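Local coordinates for uncharacterized protein (Pediococcus pentosaceus, PDB 3QKB) that is of unknown function but belongs to the DUF74 family, possibly binds heavy metals, and assembles as five copies in a beta/alpha-propeller arrangement, at residues M44-S47 against E48-D51; N54-D57 against Q58-D61; V89-G93 against A94-L98. All blocks are in the same frame, centred on the assembly; numbering follows the deposited sequence. Where two conformers were deposited one is given.

Contact 1 (M44-S47 against E48-D51)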
loop_
_atom_site.group_PDB
_atom_site.type_symbol
_atom_site.label_atom_id
_atom_site.label_comp_id
_atom_site.label_asym_id
_atom_site.label_seq_id
_atom_site.Cartn_x
_atom_site.Cartn_y
_atom_site.Cartn_z
HETATM N N MSE A 44 9.445 12.359 -17.382
HETATM C CA MSE A 44 8.996 11.876 -18.679
HETATM C C MSE A 44 10.096 11.020 -19.310
HETATM O O MSE A 44 11.236 11.476 -19.429
HETATM C CB MSE A 44 8.666 13.061 -19.602
HETATM C CG MSE A 44 7.984 12.680 -20.910
HETATM SE SE MSE A 44 7.857 14.164 -22.143
HETATM C CE MSE A 44 5.983 14.483 -22.016
ATOM N N LEU A 45 9.730 9.802 -19.739
ATOM C CA LEU A 45 10.646 8.880 -20.410
ATOM C C LEU A 45 10.790 9.225 -21.895
ATOM O O LEU A 45 9.795 9.575 -22.550
ATOM C CB LEU A 45 10.150 7.453 -20.289
ATOM C CG LEU A 45 10.119 6.824 -18.879
ATOM C CD1 LEU A 45 9.251 5.592 -18.872
ATOM C CD2 LEU A 45 11.550 6.506 -18.383
ATOM N N ALA A 46 12.028 9.135 -22.422
ATOM C CA ALA A 46 12.250 9.091 -23.886
ATOM C C ALA A 46 11.752 7.755 -24.406
ATOM O O ALA A 46 11.704 6.774 -23.649
ATOM C CB ALA A 46 13.711 9.265 -24.228
ATOM N N SER A 47 11.400 7.710 -25.693
ATOM C CA SER A 47 10.881 6.473 -26.338
ATOM C C SER A 47 11.803 5.272 -26.143
ATOM O O SER A 47 11.348 4.154 -25.881
ATOM C CB SER A 47 10.700 6.678 -27.843
ATOM O OG SER A 47 10.147 7.941 -28.128
ATOM N N GLU A 48 13.106 5.531 -26.297
ATOM C CA GLU A 48 14.168 4.518 -26.128
ATOM C C GLU A 48 14.414 4.058 -24.667
ATOM O O GLU A 48 15.128 3.075 -24.453
ATOM C CB GLU A 48 15.497 5.017 -26.767
ATOM C CG GLU A 48 16.171 6.284 -26.097
ATOM C CD GLU A 48 15.772 7.645 -26.751
ATOM O OE1 GLU A 48 14.637 7.754 -27.319
ATOM O OE2 GLU A 48 16.597 8.604 -26.665
ATOM N N ASP A 49 13.858 4.786 -23.693
ATOM C CA ASP A 49 14.045 4.504 -22.268
ATOM C C ASP A 49 12.798 3.901 -21.572
ATOM O O ASP A 49 12.677 3.978 -20.344
ATOM C CB ASP A 49 14.459 5.805 -21.544
ATOM C CG ASP A 49 15.839 6.268 -21.906
ATOM O OD1 ASP A 49 16.643 5.504 -22.497
ATOM O OD2 ASP A 49 16.131 7.410 -21.554
ATOM N N ILE A 50 11.909 3.256 -22.337
ATOM C CA ILE A 50 10.687 2.663 -21.759
ATOM C C ILE A 50 10.953 1.416 -20.892
ATOM O O ILE A 50 10.041 0.942 -20.218
ATOM C CB ILE A 50 9.597 2.336 -22.837
ATOM C CG1 ILE A 50 10.015 1.181 -23.763
ATOM C CG2 ILE A 50 9.253 3.595 -23.634
ATOM C CD1 ILE A 50 8.964 0.831 -24.768
ATOM N N ASP A 51 12.173 0.867 -20.965
ATOM C CA ASP A 51 12.635 -0.204 -20.058
ATOM C C ASP A 51 13.380 0.282 -18.794
ATOM O O ASP A 51 13.738 -0.537 -17.965
ATOM C CB ASP A 51 13.500 -1.223 -20.832
ATOM C CG ASP A 51 14.770 -0.624 -21.386
ATOM O OD1 ASP A 51 14.758 0.572 -21.738
ATOM O OD2 ASP A 51 15.769 -1.358 -21.504
#
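A type I beta turn, Ala46 to Asp49, reverses the chain soon after strand 31-44 and begins the loop that leads to helix 56-73. Its closing bond runs from Asp49 N to Ala46 O over 2.9 Å, with 151° at the hydrogen. The N-H comes down from above the carbonyl plane, 59° out of it, so it does not use an in-plane lone pair; Ser47 and Glu48 are the two corner residues. Glu48 folds back over the turn: the bend at its second torsion (chi2 -93°) brings the carboxylate to the methyl of Ala46, where Glu48 OE1 lies 3.6 Å from Ala46 CB. Its CD and OE2 are at nearly the same range, so the methyl meets the whole carboxylate rather than one oxygen. Asp49 adds a looser touch, its OD2 4.1 Å from Ala46 CB, and is thus a second acidic group close to the same methyl. On the inner side Leu45 reaches forward, and its CD2 branch packs 3.4 Å from Asp49 O, the carbonyl just past the closing bond. Ile50 places its CG2 branch beside Ser47 O while its CG1 arm continues extended. These two apolar side chains tie the turn to strand 94-109, Leu45 resting on Leu98 and Ile50 on Pro95. The carbonyl of Leu45 also accepts a hydrogen bond from Lys96 NZ. Beyond the turn, Asp51 packs on Phe97 of the second subunit, which brings the loop to a subunit boundary. The whole is a type I turn, closed by a single backbone bond, in the loop between strand 31-44 and helix 56-73.

Contact 2 (N54-D57 against Q58-D61)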
loop_
_atom_site.group_PDB
_atom_site.type_symbol
_atom_site.label_atom_id
_atom_site.label_comp_id
_atom_site.label_asym_id
_atom_site.label_seq_id
_atom_site.Cartn_x
_atom_site.Cartn_y
_atom_site.Cartn_z
ATOM N N ASN A 54 14.843 1.673 -13.323
ATOM C CA ASN A 54 15.910 2.256 -12.454
ATOM C C ASN A 54 15.812 3.767 -12.246
ATOM O O ASN A 54 16.328 4.315 -11.278
ATOM C CB ASN A 54 17.315 1.927 -13.028
ATOM C CG ASN A 54 17.511 2.439 -14.477
ATOM O OD1 ASN A 54 16.917 1.907 -15.420
ATOM N ND2 ASN A 54 18.348 3.462 -14.643
HETATM N N MSE A 55 15.180 4.452 -13.197
HETATM C CA MSE A 55 14.997 5.889 -13.102
HETATM C C MSE A 55 14.005 6.341 -12.054
HETATM O O MSE A 55 13.937 7.542 -11.777
HETATM C CB MSE A 55 14.604 6.468 -14.460
HETATM C CG MSE A 55 15.774 6.464 -15.459
HETATM SE SE MSE A 55 15.255 7.439 -16.980
HETATM C CE MSE A 55 16.274 9.073 -16.671
ATOM N N PHE A 56 13.228 5.406 -11.481
ATOM C CA PHE A 56 12.476 5.677 -10.252
ATOM C C PHE A 56 13.364 6.097 -9.077
ATOM O O PHE A 56 12.893 6.791 -8.191
ATOM C CB PHE A 56 11.638 4.457 -9.806
ATOM C CG PHE A 56 10.253 4.418 -10.373
ATOM C CD1 PHE A 56 9.245 5.129 -9.774
ATOM C CD2 PHE A 56 9.951 3.649 -11.500
ATOM C CE1 PHE A 56 7.946 5.086 -10.283
ATOM C CE2 PHE A 56 8.664 3.593 -12.019
ATOM C CZ PHE A 56 7.661 4.307 -11.422
ATOM N N ASP A 57 14.615 5.644 -9.047
ATOM C CA ASP A 57 15.530 5.961 -7.938
ATOM C C ASP A 57 15.564 7.467 -7.621
ATOM O O ASP A 57 15.319 7.875 -6.476
ATOM C CB ASP A 57 16.955 5.450 -8.252
ATOM C CG ASP A 57 17.078 3.884 -8.188
ATOM O OD1 ASP A 57 16.084 3.150 -7.823
ATOM O OD2 ASP A 57 18.196 3.407 -8.512
ATOM N N GLN A 58 15.787 8.263 -8.668
ATOM C CA GLN A 58 15.742 9.742 -8.613
ATOM C C GLN A 58 14.508 10.270 -7.926
ATOM O O GLN A 58 14.578 11.216 -7.141
ATOM C CB GLN A 58 15.681 10.359 -10.017
ATOM C CG GLN A 58 16.751 10.013 -10.987
ATOM C CD GLN A 58 16.327 10.354 -12.382
ATOM O OE1 GLN A 58 16.488 9.549 -13.313
ATOM N NE2 GLN A 58 15.743 11.545 -12.545
ATOM N N LEU A 59 13.365 9.717 -8.331
ATOM C CA LEU A 59 12.069 10.243 -7.965
ATOM C C LEU A 59 11.791 10.010 -6.485
ATOM O O LEU A 59 11.243 10.879 -5.820
ATOM C CB LEU A 59 10.970 9.615 -8.839
ATOM C CG LEU A 59 10.997 9.923 -10.339
ATOM C CD1 LEU A 59 9.942 9.116 -11.032
ATOM C CD2 LEU A 59 10.784 11.400 -10.620
ATOM N N PHE A 60 12.184 8.848 -5.970
ATOM C CA PHE A 60 12.099 8.596 -4.534
ATOM C C PHE A 60 12.931 9.615 -3.744
ATOM O O PHE A 60 12.445 10.145 -2.750
ATOM C CB PHE A 60 12.563 7.180 -4.171
ATOM C CG PHE A 60 11.627 6.090 -4.616
ATOM C CD1 PHE A 60 10.347 5.998 -4.088
ATOM C CD2 PHE A 60 12.038 5.131 -5.548
ATOM C CE1 PHE A 60 9.465 4.986 -4.504
ATOM C CE2 PHE A 60 11.169 4.115 -5.958
ATOM C CZ PHE A 60 9.880 4.043 -5.430
ATOM N N ASP A 61 14.171 9.878 -4.189
ATOM C CA ASP A 61 15.032 10.892 -3.549
ATOM C C ASP A 61 14.385 12.258 -3.555
ATOM O O ASP A 61 14.360 12.934 -2.522
ATOM C CB ASP A 61 16.407 10.998 -4.238
ATOM C CG ASP A 61 17.473 10.097 -3.600
ATOM O OD1 ASP A 61 17.127 9.052 -2.991
ATOM O OD2 ASP A 61 18.680 10.435 -3.732
#
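Phe56 and Phe60, one helical turn apart, leave helix 56-73 in directions about 50° apart and do not stack on each other. Their ring planes are inclined by about 35°; Phe60 CE2 comes closest to Phe56 CB, at 3.9 Å, and lies obliquely beside the Phe56 ring. The Phe60 ring has CG beside its own backbone N (chi1 -70°), which sends it back along the helix; there its CD2 passes obliquely by Phe56 O and its edge meets Asp57 CA. Leu59 occupies the neighbouring position, its CD1 approaching Phe56 CD1 at 4.2 Å, again at an oblique slant. Round the helix from these, Met55, a selenomethionine, and Gln58 lie side by side and point the same way. The bend at the third torsion of Met55 turns its methyl toward the amide, so that CE stands 3.4 Å from Gln58 OE1. Backbone bonds hold the turn: Phe60 N donates to Phe56 O at 3.1 Å, almost straight, and Asp61 N to Asp57 O at 3.2 Å; Leu59 N adds a weak bond to Phe56 O. Phe60 also meets Tyr84 edge-to-face, while Phe56 and Leu59 rest on Leu98 and Val100 of the sheet. Phe56 further touches the ring of His101 of the second subunit. With an alanine at Phe60, Tyr84 would probably lose this edge-to-face contact and a gap would be likely to open beside Phe56 CB. Buried Phe56, Leu59 and Phe60 on one side, with Gln58 and Asp61 exposed, mark this as an early, amphipathic part of an alpha helix laid on a beta sheet.

Contact 3 (V89-G93 against A94-L98)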
loop_
_atom_site.group_PDB
_atom_site.type_symbol
_atom_site.label_atom_id
_atom_site.label_comp_id
_atom_site.label_asym_id
_atom_site.label_seq_id
_atom_site.Cartn_x
_atom_site.Cartn_y
_atom_site.Cartn_z
ATOM N N VAL A 89 2.737 5.673 -16.034
ATOM C CA VAL A 89 1.661 6.243 -16.835
ATOM C C VAL A 89 1.978 6.068 -18.316
ATOM O O VAL A 89 3.077 6.403 -18.755
ATOM C CB VAL A 89 1.435 7.737 -16.522
ATOM C CG1 VAL A 89 0.337 8.258 -17.362
ATOM C CG2 VAL A 89 1.111 7.944 -15.036
ATOM N N GLU A 90 1.013 5.521 -19.061
ATOM C CA GLU A 90 1.196 5.189 -20.467
ATOM C C GLU A 90 0.536 6.280 -21.320
ATOM O O GLU A 90 -0.492 6.806 -20.927
ATOM C CB GLU A 90 0.608 3.809 -20.785
ATOM C CG GLU A 90 1.390 2.628 -20.157
ATOM C CD GLU A 90 0.523 1.363 -19.869
ATOM O OE1 GLU A 90 -0.485 1.126 -20.591
ATOM O OE2 GLU A 90 0.860 0.609 -18.903
ATOM N N VAL A 91 1.157 6.650 -22.436
ATOM C CA VAL A 91 0.566 7.523 -23.435
ATOM C C VAL A 91 0.693 6.850 -24.798
ATOM O O VAL A 91 1.797 6.490 -25.204
ATOM C CB VAL A 91 1.300 8.858 -23.479
ATOM C CG1 VAL A 91 0.787 9.755 -24.646
ATOM C CG2 VAL A 91 1.175 9.544 -22.120
ATOM N N ASN A 92 -0.441 6.683 -25.484
ATOM C CA ASN A 92 -0.533 5.963 -26.781
ATOM C C ASN A 92 0.141 4.596 -26.786
ATOM O O ASN A 92 0.875 4.257 -27.694
ATOM C CB ASN A 92 -0.000 6.835 -27.947
ATOM C CG ASN A 92 -0.719 8.180 -28.054
ATOM O OD1 ASN A 92 -1.935 8.266 -27.837
ATOM N ND2 ASN A 92 0.024 9.231 -28.399
ATOM N N GLY A 93 -0.108 3.829 -25.745
ATOM C CA GLY A 93 0.410 2.469 -25.646
ATOM C C GLY A 93 1.901 2.328 -25.417
ATOM O O GLY A 93 2.481 1.322 -25.826
ATOM N N ALA A 94 2.523 3.324 -24.785
ATOM C CA ALA A 94 3.902 3.216 -24.329
ATOM C C ALA A 94 3.997 3.912 -22.986
ATOM O O ALA A 94 3.309 4.904 -22.777
ATOM C CB ALA A 94 4.826 3.859 -25.298
ATOM N N PRO A 95 4.853 3.409 -22.075
ATOM C CA PRO A 95 5.169 4.128 -20.852
ATOM C C PRO A 95 5.783 5.459 -21.167
ATOM O O PRO A 95 6.709 5.516 -21.985
ATOM C CB PRO A 95 6.214 3.246 -20.184
ATOM C CG PRO A 95 6.109 1.974 -20.821
ATOM C CD PRO A 95 5.547 2.123 -22.138
ATOM N N LYS A 96 5.231 6.526 -20.590
ATOM C CA LYS A 96 5.702 7.911 -20.853
ATOM C C LYS A 96 6.085 8.664 -19.586
ATOM O O LYS A 96 7.004 9.454 -19.646
ATOM C CB LYS A 96 4.651 8.706 -21.622
ATOM C CG LYS A 96 5.128 10.013 -22.249
ATOM C CD LYS A 96 5.944 9.751 -23.538
ATOM C CE LYS A 96 6.642 11.013 -24.091
ATOM N NZ LYS A 96 7.809 10.618 -24.931
ATOM N N PHE A 97 5.376 8.460 -18.460
ATOM C CA PHE A 97 5.744 9.101 -17.188
ATOM C C PHE A 97 5.896 8.094 -16.059
ATOM O O PHE A 97 5.093 7.160 -15.935
ATOM C CB PHE A 97 4.721 10.136 -16.769
ATOM C CG PHE A 97 4.424 11.135 -17.807
ATOM C CD1 PHE A 97 5.201 12.268 -17.931
ATOM C CD2 PHE A 97 3.358 10.951 -18.681
ATOM C CE1 PHE A 97 4.923 13.207 -18.918
ATOM C CE2 PHE A 97 3.074 11.892 -19.671
ATOM C CZ PHE A 97 3.861 13.013 -19.796
ATOM N N LEU A 98 6.937 8.298 -15.244
ATOM C CA LEU A 98 7.123 7.612 -13.985
ATOM C C LEU A 98 6.769 8.613 -12.883
ATOM O O LEU A 98 7.244 9.713 -12.881
ATOM C CB LEU A 98 8.573 7.132 -13.847
ATOM C CG LEU A 98 9.123 6.208 -14.953
ATOM C CD1 LEU A 98 10.535 5.688 -14.601
ATOM C CD2 LEU A 98 8.162 5.038 -15.243
#
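The hairpin between strands 78-91 and 94-109 closes here through a two-residue turn, Asn92-Gly93, and carries a classic beta bulge just behind it, where Lys96 and Phe97 both face Val89. Val89 O is gripped by two N-H groups: Lys96 N at 2.8 Å, in the carbonyl plane, and Phe97 N at 3.1 Å, tilted 19° from it. Val89 N returns a bond to Phe97 O, nearly along the C=O axis. Nearer the turn, Val91 N donates to Ala94 O over 2.8 Å, and the same oxygen receives a CA-H...O contact from Glu90 CA. Asn92 and Gly93 both have positive phi, which fits a type I' turn. The side chains of Val89, Val91 and Phe97 gather on one face of the sheet. Val89 CB stands 4.1 Å from Phe97 CB, and its CG1, anti to the backbone N (chi1 -180°), lies at the edge of the Phe97 ring. Val91 crosses both Lys96 and Phe97 at a slant: its CG2 branch sits 3.6 Å from Lys96 CB and 3.9 Å from Phe97 CE2. Lys96 CG, turned away from its own N by chi1 (-166°), lies over one face of the Phe97 ring, 3.8 Å above the plane and displaced toward the rim; the chain bends only beyond it and leads off toward loop 44-51. Glu90 points elsewhere: its OE2 accepts from Glu90 N of the second subunit, while its own N gives to Glu90 OE2 of the third, so the hairpin is bonded to two other copies through equivalent Glu90 groups. Phe97 meets the ring of Tyr53 of the third subunit. The doubly used carbonyl, with its extra residue on the facing strand, is the signature of a classic bulge in a tight antiparallel hairpin.

The contacts come in series along the chain: contact 1 in the loop after strand 31-44, contact 2 early in helix 56-73, contact 3 at the tip of the hairpin 78-91/94-109. All lie on the same side of the chain's centre. Contacts 1 and 3 have centres about 9 Å apart and are joined by a probable hydrogen bond, Leu45 N to Lys96 O (2.7 Å). The centre of contact 2 is about 14 Å from that of contact 1 and 17 Å from that of contact 3; Met55 meets Leu45, and Leu59 reaches Leu98. Strand 94-109 thus underlies loop and helix alike, and each contact touches the second subunit, placing this end of the fold at the pentamer interface.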